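Local coordinates for protein vaginolysin (Gardnerella vaginalis, PDB 5IMY) that probably binds cholesterol in host membranes and acts as a pore-forming toxin of the cholesterol-dependent cytolysin family, at residues A389-Y401 with F433-K447. Sequence-based numbering, arbitrary orientation.
Sequences AYVARYYIYWDEY and FKGNVRNLRIKLVEK
Trp-398 and Phe-433 meet in a T-shaped stack: the CE1 edge of the phenylalanine points at one face of the indole, their planes 82° apart, with Phe-433 CE1 3.5 Å from Trp-398 CE3. With chi1 at 66°, Trp-398 CG sits between the backbone N and the carbonyl carbon, which lays the indole beneath that edge and brings its CD1 within 3.4 Å of Val-437 CB. Leu-440 CD1 lies over a face of Phe-433, and Ile-396 and Ile-442 run side by side farther along the same interior face. Beyond them Leu-444 CD1 rests over the face of the Tyr-394 ring, 3.9 Å from its centroid.

This packing illustrates a beta sandwich, here the C-terminal domain 4 of a cholesterol-dependent cytolysin. Strands 395-401 and 440-443 run antiparallel in a four-stranded sheet, whereas Phe-433 ends strand 426-433 of the other sheet, so its stack on Trp-398 spans the space between the two. Ile-396 packs on Leu-382, and Tyr-394 on Leu-384, both of strand 363-389 in that opposing sheet. The backbone bond from Tyr-395 N to Lys-443 O, 2.8 Å long, helps hold the paired strands together.

On the reverse face the partly exposed Tyr-395, Arg-441 and Lys-443 are more loosely engaged; Lys-443 NZ is 5.3 Å from the Tyr-395 ring centroid, at most a weak cation-pi attraction. Tyr-397 beside them is buried, an aromatic side chain from a chain of another protein packing against it. Where the chain turns a corner at Asn-439, its ND2 donates to the anti lone pair of Asp-399 OD2 at 3.1 Å, the amide and carboxylate planes 70° apart. Alongside, the extended Arg-438 lays its CD over the face of the exposed Tyr-401, 3.7 Å from the ring centroid, and carries its guanidinium onward to a salt bridge with Asp-406 of a second subunit.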
loop_
_atom_site.group_PDB
_atom_site.type_symbol
_atom_site.label_atom_id
_atom_site.label_comp_id
_atom_site.label_asym_id
_atom_site.label_seq_id
_atom_site.Cartn_x
_atom_site.Cartn_y
_atom_site.Cartn_z
ATOM N N ALA A 389 6.663 -2.586 46.528
ATOM C CA ALA A 389 5.787 -2.234 47.640
ATOM C C ALA A 389 5.073 -0.917 47.367
ATOM O O ALA A 389 5.317 0.084 48.049
ATOM C CB ALA A 389 6.586 -2.144 48.942
ATOM N N TYR A 390 4.186 -0.909 46.374
ATOM C CA TYR A 390 3.439 0.282 45.999
ATOM C C TYR A 390 2.509 -0.079 44.851
ATOM O O TYR A 390 2.697 -1.093 44.174
ATOM C CB TYR A 390 4.361 1.436 45.588
ATOM C CG TYR A 390 5.432 1.048 44.593
ATOM C CD1 TYR A 390 5.118 0.797 43.263
ATOM C CD2 TYR A 390 6.761 0.942 44.981
ATOM C CE1 TYR A 390 6.093 0.444 42.351
ATOM C CE2 TYR A 390 7.745 0.592 44.077
ATOM C CZ TYR A 390 7.406 0.343 42.764
ATOM O OH TYR A 390 8.382 -0.007 41.857
ATOM N N VAL A 391 1.509 0.766 44.641
ATOM C CA VAL A 391 0.593 0.601 43.519
ATOM C C VAL A 391 1.239 1.173 42.267
ATOM O O VAL A 391 1.940 2.192 42.315
ATOM C CB VAL A 391 -0.755 1.282 43.813
ATOM C CG1 VAL A 391 -1.741 1.018 42.684
ATOM C CG2 VAL A 391 -1.317 0.797 45.139
ATOM N N ALA A 392 1.009 0.511 41.136
ATOM C CA ALA A 392 1.549 0.945 39.859
ATOM C C ALA A 392 0.458 0.903 38.801
ATOM O O ALA A 392 -0.540 0.189 38.929
ATOM C CB ALA A 392 2.732 0.074 39.421
ATOM N N ARG A 393 0.665 1.692 37.750
ATOM C CA ARG A 393 -0.185 1.685 36.570
ATOM C C ARG A 393 0.706 1.568 35.342
ATOM O O ARG A 393 1.931 1.647 35.432
ATOM C CB ARG A 393 -1.054 2.947 36.495
ATOM C CG ARG A 393 -2.122 3.012 37.572
ATOM C CD ARG A 393 -3.112 4.132 37.316
ATOM N NE ARG A 393 -2.572 5.442 37.663
ATOM C CZ ARG A 393 -3.251 6.581 37.556
ATOM N NH1 ARG A 393 -4.500 6.573 37.108
ATOM N NH2 ARG A 393 -2.679 7.728 37.897
ATOM N N TYR A 394 0.095 1.352 34.187
ATOM C CA TYR A 394 0.835 1.298 32.937
ATOM C C TYR A 394 0.156 2.184 31.906
ATOM O O TYR A 394 -1.069 2.318 31.885
ATOM C CB TYR A 394 0.952 -0.143 32.405
ATOM C CG TYR A 394 1.911 -1.018 33.188
ATOM C CD1 TYR A 394 3.286 -0.923 32.997
ATOM C CD2 TYR A 394 1.444 -1.946 34.110
ATOM C CE1 TYR A 394 4.164 -1.725 33.704
ATOM C CE2 TYR A 394 2.317 -2.749 34.823
ATOM C CZ TYR A 394 3.675 -2.633 34.618
ATOM O OH TYR A 394 4.546 -3.431 35.325
ATOM N N TYR A 395 0.971 2.809 31.061
ATOM C CA TYR A 395 0.486 3.611 29.939
ATOM C C TYR A 395 1.313 3.227 28.717
ATOM O O TYR A 395 2.468 3.643 28.582
ATOM C CB TYR A 395 0.579 5.103 30.238
ATOM C CG TYR A 395 -0.318 5.540 31.375
ATOM C CD1 TYR A 395 -1.655 5.837 31.151
ATOM C CD2 TYR A 395 0.172 5.648 32.668
ATOM C CE1 TYR A 395 -2.480 6.235 32.186
ATOM C CE2 TYR A 395 -0.644 6.046 33.708
ATOM C CZ TYR A 395 -1.969 6.337 33.462
ATOM O OH TYR A 395 -2.786 6.733 34.495
ATOM N N ILE A 396 0.720 2.426 27.836
ATOM C CA ILE A 396 1.415 1.861 26.687
ATOM C C ILE A 396 0.622 2.211 25.435
ATOM O O ILE A 396 -0.575 1.912 25.349
ATOM C CB ILE A 396 1.588 0.338 26.820
ATOM C CG1 ILE A 396 2.499 0.025 28.013
ATOM C CG2 ILE A 396 2.155 -0.270 25.534
ATOM C CD1 ILE A 396 2.587 -1.445 28.367
ATOM N N TYR A 397 1.289 2.841 24.468
ATOM C CA TYR A 397 0.681 3.202 23.196
ATOM C C TYR A 397 1.601 2.780 22.058
ATOM O O TYR A 397 2.805 2.587 22.241
ATOM C CB TYR A 397 0.412 4.710 23.100
ATOM C CG TYR A 397 -0.210 5.320 24.337
ATOM C CD1 TYR A 397 -1.576 5.556 24.406
ATOM C CD2 TYR A 397 0.573 5.668 25.428
ATOM C CE1 TYR A 397 -2.146 6.118 25.532
ATOM C CE2 TYR A 397 0.013 6.229 26.558
ATOM C CZ TYR A 397 -1.345 6.451 26.604
ATOM O OH TYR A 397 -1.901 7.011 27.730
ATOM N N TRP A 398 1.014 2.646 20.872
ATOM C CA TRP A 398 1.778 2.346 19.669
ATOM C C TRP A 398 0.943 2.744 18.461
ATOM O O TRP A 398 -0.264 2.974 18.563
ATOM C CB TRP A 398 2.173 0.866 19.609
ATOM C CG TRP A 398 1.016 -0.069 19.450
ATOM C CD1 TRP A 398 0.499 -0.538 18.280
ATOM C CD2 TRP A 398 0.233 -0.655 20.497
ATOM N NE1 TRP A 398 -0.556 -1.380 18.531
ATOM C CE2 TRP A 398 -0.740 -1.469 19.884
ATOM C CE3 TRP A 398 0.260 -0.569 21.893
ATOM C CZ2 TRP A 398 -1.678 -2.191 20.617
ATOM C CZ3 TRP A 398 -0.674 -1.289 22.620
ATOM C CH2 TRP A 398 -1.628 -2.089 21.980
ATOM N N ASP A 399 1.607 2.819 17.310
ATOM C CA ASP A 399 0.992 3.283 16.075
ATOM C C ASP A 399 0.849 2.130 15.090
ATOM O O ASP A 399 1.724 1.262 15.002
ATOM C CB ASP A 399 1.823 4.404 15.444
ATOM C CG ASP A 399 1.826 5.667 16.281
ATOM O OD1 ASP A 399 0.766 6.009 16.847
ATOM O OD2 ASP A 399 2.889 6.315 16.379
ATOM N N GLU A 400 -0.259 2.130 14.355
ATOM C CA GLU A 400 -0.525 1.143 13.311
ATOM C C GLU A 400 -0.629 1.886 11.983
ATOM O O GLU A 400 -1.637 2.547 11.709
ATOM C CB GLU A 400 -1.798 0.354 13.616
ATOM C CG GLU A 400 -1.552 -0.903 14.438
ATOM C CD GLU A 400 -2.805 -1.417 15.120
ATOM O OE1 GLU A 400 -3.917 -1.049 14.688
ATOM O OE2 GLU A 400 -2.674 -2.190 16.093
ATOM N N TYR A 401 0.415 1.785 11.166
ATOM C CA TYR A 401 0.395 2.395 9.848
ATOM C C TYR A 401 -0.347 1.502 8.862
ATOM O O TYR A 401 -0.474 0.288 9.046
ATOM C CB TYR A 401 1.815 2.650 9.337
ATOM C CG TYR A 401 2.555 3.767 10.042
ATOM C CD1 TYR A 401 2.002 4.422 11.135
ATOM C CD2 TYR A 401 3.808 4.174 9.601
ATOM C CE1 TYR A 401 2.680 5.442 11.773
ATOM C CE2 TYR A 401 4.494 5.192 10.234
ATOM C CZ TYR A 401 3.925 5.824 11.319
ATOM O OH TYR A 401 4.602 6.840 11.952
ATOM N N PHE A 433 2.354 -8.332 20.242
ATOM C CA PHE A 433 2.325 -7.219 19.304
ATOM C C PHE A 433 2.553 -7.733 17.894
ATOM O O PHE A 433 3.491 -8.500 17.653
ATOM C CB PHE A 433 3.391 -6.175 19.649
ATOM C CG PHE A 433 3.081 -5.377 20.875
ATOM C CD1 PHE A 433 2.078 -4.424 20.858
ATOM C CD2 PHE A 433 3.793 -5.572 22.046
ATOM C CE1 PHE A 433 1.787 -3.684 21.984
ATOM C CE2 PHE A 433 3.508 -4.832 23.177
ATOM C CZ PHE A 433 2.503 -3.887 23.146
ATOM N N LYS A 434 1.697 -7.309 16.968
ATOM C CA LYS A 434 1.975 -7.516 15.555
ATOM C C LYS A 434 3.333 -6.916 15.214
ATOM O O LYS A 434 3.710 -5.860 15.731
ATOM C CB LYS A 434 0.883 -6.876 14.699
ATOM C CG LYS A 434 -0.489 -7.510 14.865
ATOM C CD LYS A 434 -1.599 -6.489 14.669
ATOM C CE LYS A 434 -2.965 -7.099 14.935
ATOM N NZ LYS A 434 -3.909 -6.116 15.536
ATOM N N GLY A 435 4.075 -7.598 14.344
ATOM C CA GLY A 435 5.405 -7.139 13.987
ATOM C C GLY A 435 5.435 -5.812 13.256
ATOM O O GLY A 435 6.521 -5.245 13.084
ATOM N N ASN A 436 4.280 -5.298 12.831
ATOM C CA ASN A 436 4.220 -4.064 12.058
ATOM C C ASN A 436 3.913 -2.832 12.900
ATOM O O ASN A 436 3.940 -1.719 12.364
ATOM C CB ASN A 436 3.172 -4.188 10.943
ATOM C CG ASN A 436 1.817 -4.640 11.455
ATOM O OD1 ASN A 436 1.481 -4.436 12.623
ATOM N ND2 ASN A 436 1.033 -5.260 10.582
ATOM N N VAL A 437 3.625 -2.989 14.195
ATOM C CA VAL A 437 3.361 -1.821 15.024
ATOM C C VAL A 437 4.628 -0.977 15.110
ATOM O O VAL A 437 5.752 -1.489 15.044
ATOM C CB VAL A 437 2.866 -2.210 16.429
ATOM C CG1 VAL A 437 1.705 -3.194 16.349
ATOM C CG2 VAL A 437 3.989 -2.786 17.262
ATOM N N ARG A 438 4.444 0.331 15.269
ATOM C CA ARG A 438 5.552 1.272 15.299
ATOM C C ARG A 438 5.426 2.180 16.515
ATOM O O ARG A 438 4.352 2.325 17.102
ATOM C CB ARG A 438 5.599 2.125 14.022
ATOM C CG ARG A 438 5.742 1.327 12.730
ATOM C CD ARG A 438 5.803 2.259 11.531
ATOM N NE ARG A 438 5.734 1.549 10.253
ATOM C CZ ARG A 438 6.782 1.232 9.494
ATOM N NH1 ARG A 438 8.015 1.556 9.865
ATOM N NH2 ARG A 438 6.597 0.587 8.349
ATOM N N ASN A 439 6.551 2.785 16.887
ATOM C CA ASN A 439 6.588 3.816 17.921
ATOM C C ASN A 439 5.933 3.331 19.215
ATOM O O ASN A 439 5.016 3.956 19.753
ATOM C CB ASN A 439 5.924 5.096 17.412
ATOM C CG ASN A 439 6.468 5.531 16.067
ATOM O OD1 ASN A 439 7.674 5.722 15.905
ATOM N ND2 ASN A 439 5.583 5.670 15.085
ATOM N N LEU A 440 6.418 2.200 19.716
ATOM C CA LEU A 440 5.930 1.667 20.980
ATOM C C LEU A 440 6.291 2.606 22.128
ATOM O O LEU A 440 7.400 3.144 22.185
ATOM C CB LEU A 440 6.517 0.275 21.225
ATOM C CG LEU A 440 5.953 -0.532 22.398
ATOM C CD1 LEU A 440 4.537 -1.012 22.112
ATOM C CD2 LEU A 440 6.861 -1.710 22.709
ATOM N N ARG A 441 5.343 2.801 23.043
ATOM C CA ARG A 441 5.504 3.700 24.179
ATOM C C ARG A 441 5.182 2.949 25.462
ATOM O O ARG A 441 4.296 2.091 25.475
ATOM C CB ARG A 441 4.589 4.919 24.044
ATOM C CG ARG A 441 5.317 6.248 24.039
ATOM C CD ARG A 441 4.391 7.379 23.622
ATOM N NE ARG A 441 5.056 8.305 22.710
ATOM C CZ ARG A 441 5.775 9.357 23.091
ATOM N NH1 ARG A 441 5.931 9.637 24.378
ATOM N NH2 ARG A 441 6.340 10.135 22.178
ATOM N N ILE A 442 5.907 3.260 26.537
ATOM C CA ILE A 442 5.707 2.589 27.823
ATOM C C ILE A 442 6.000 3.574 28.949
ATOM O O ILE A 442 7.055 4.214 28.969
ATOM C CB ILE A 442 6.594 1.333 27.966
ATOM C CG1 ILE A 442 6.319 0.337 26.833
ATOM C CG2 ILE A 442 6.344 0.664 29.317
ATOM C CD1 ILE A 442 7.252 -0.855 26.808
ATOM N N LYS A 443 5.062 3.684 29.893
ATOM C CA LYS A 443 5.222 4.503 31.089
ATOM C C LYS A 443 4.605 3.759 32.266
ATOM O O LYS A 443 3.574 3.096 32.109
ATOM C CB LYS A 443 4.560 5.880 30.909
ATOM C CG LYS A 443 5.002 6.935 31.916
ATOM C CD LYS A 443 4.459 8.316 31.555
ATOM C CE LYS A 443 3.165 8.628 32.292
ATOM N NZ LYS A 443 2.445 9.795 31.705
ATOM N N LEU A 444 5.230 3.867 33.444
ATOM C CA LEU A 444 4.847 3.056 34.599
ATOM C C LEU A 444 4.188 3.868 35.710
ATOM O O LEU A 444 3.030 3.614 36.037
ATOM C CB LEU A 444 6.078 2.309 35.138
ATOM C CG LEU A 444 5.900 1.468 36.405
ATOM C CD1 LEU A 444 4.651 0.627 36.343
ATOM C CD2 LEU A 444 7.104 0.572 36.623
ATOM N N VAL A 445 4.901 4.819 36.314
ATOM C CA VAL A 445 4.408 5.650 37.418
ATOM C C VAL A 445 3.902 4.806 38.589
ATOM O O VAL A 445 3.344 3.720 38.400
ATOM C CB VAL A 445 3.324 6.649 36.943
ATOM C CG1 VAL A 445 3.705 7.272 35.601
ATOM C CG2 VAL A 445 1.906 6.044 36.884
ATOM N N GLU A 446 4.088 5.313 39.811
ATOM C CA GLU A 446 3.722 4.602 41.030
ATOM C C GLU A 446 3.033 5.556 41.996
ATOM O O GLU A 446 3.333 6.752 42.028
ATOM C CB GLU A 446 4.949 3.988 41.717
ATOM C CG GLU A 446 5.992 5.014 42.166
ATOM C CD GLU A 446 6.532 4.741 43.557
ATOM O OE1 GLU A 446 5.800 4.155 44.385
ATOM O OE2 GLU A 446 7.692 5.118 43.825
ATOM N N LYS A 447 2.111 5.015 42.793
ATOM C CA LYS A 447 1.391 5.824 43.771
ATOM C C LYS A 447 2.308 6.153 44.943
ATOM O O LYS A 447 2.755 5.253 45.662
ATOM C CB LYS A 447 0.142 5.092 44.259
ATOM C CG LYS A 447 -0.721 5.918 45.220
ATOM C CD LYS A 447 -1.716 5.061 46.000
ATOM C CE LYS A 447 -1.024 4.135 46.999
ATOM N NZ LYS A 447 -1.102 4.631 48.402
#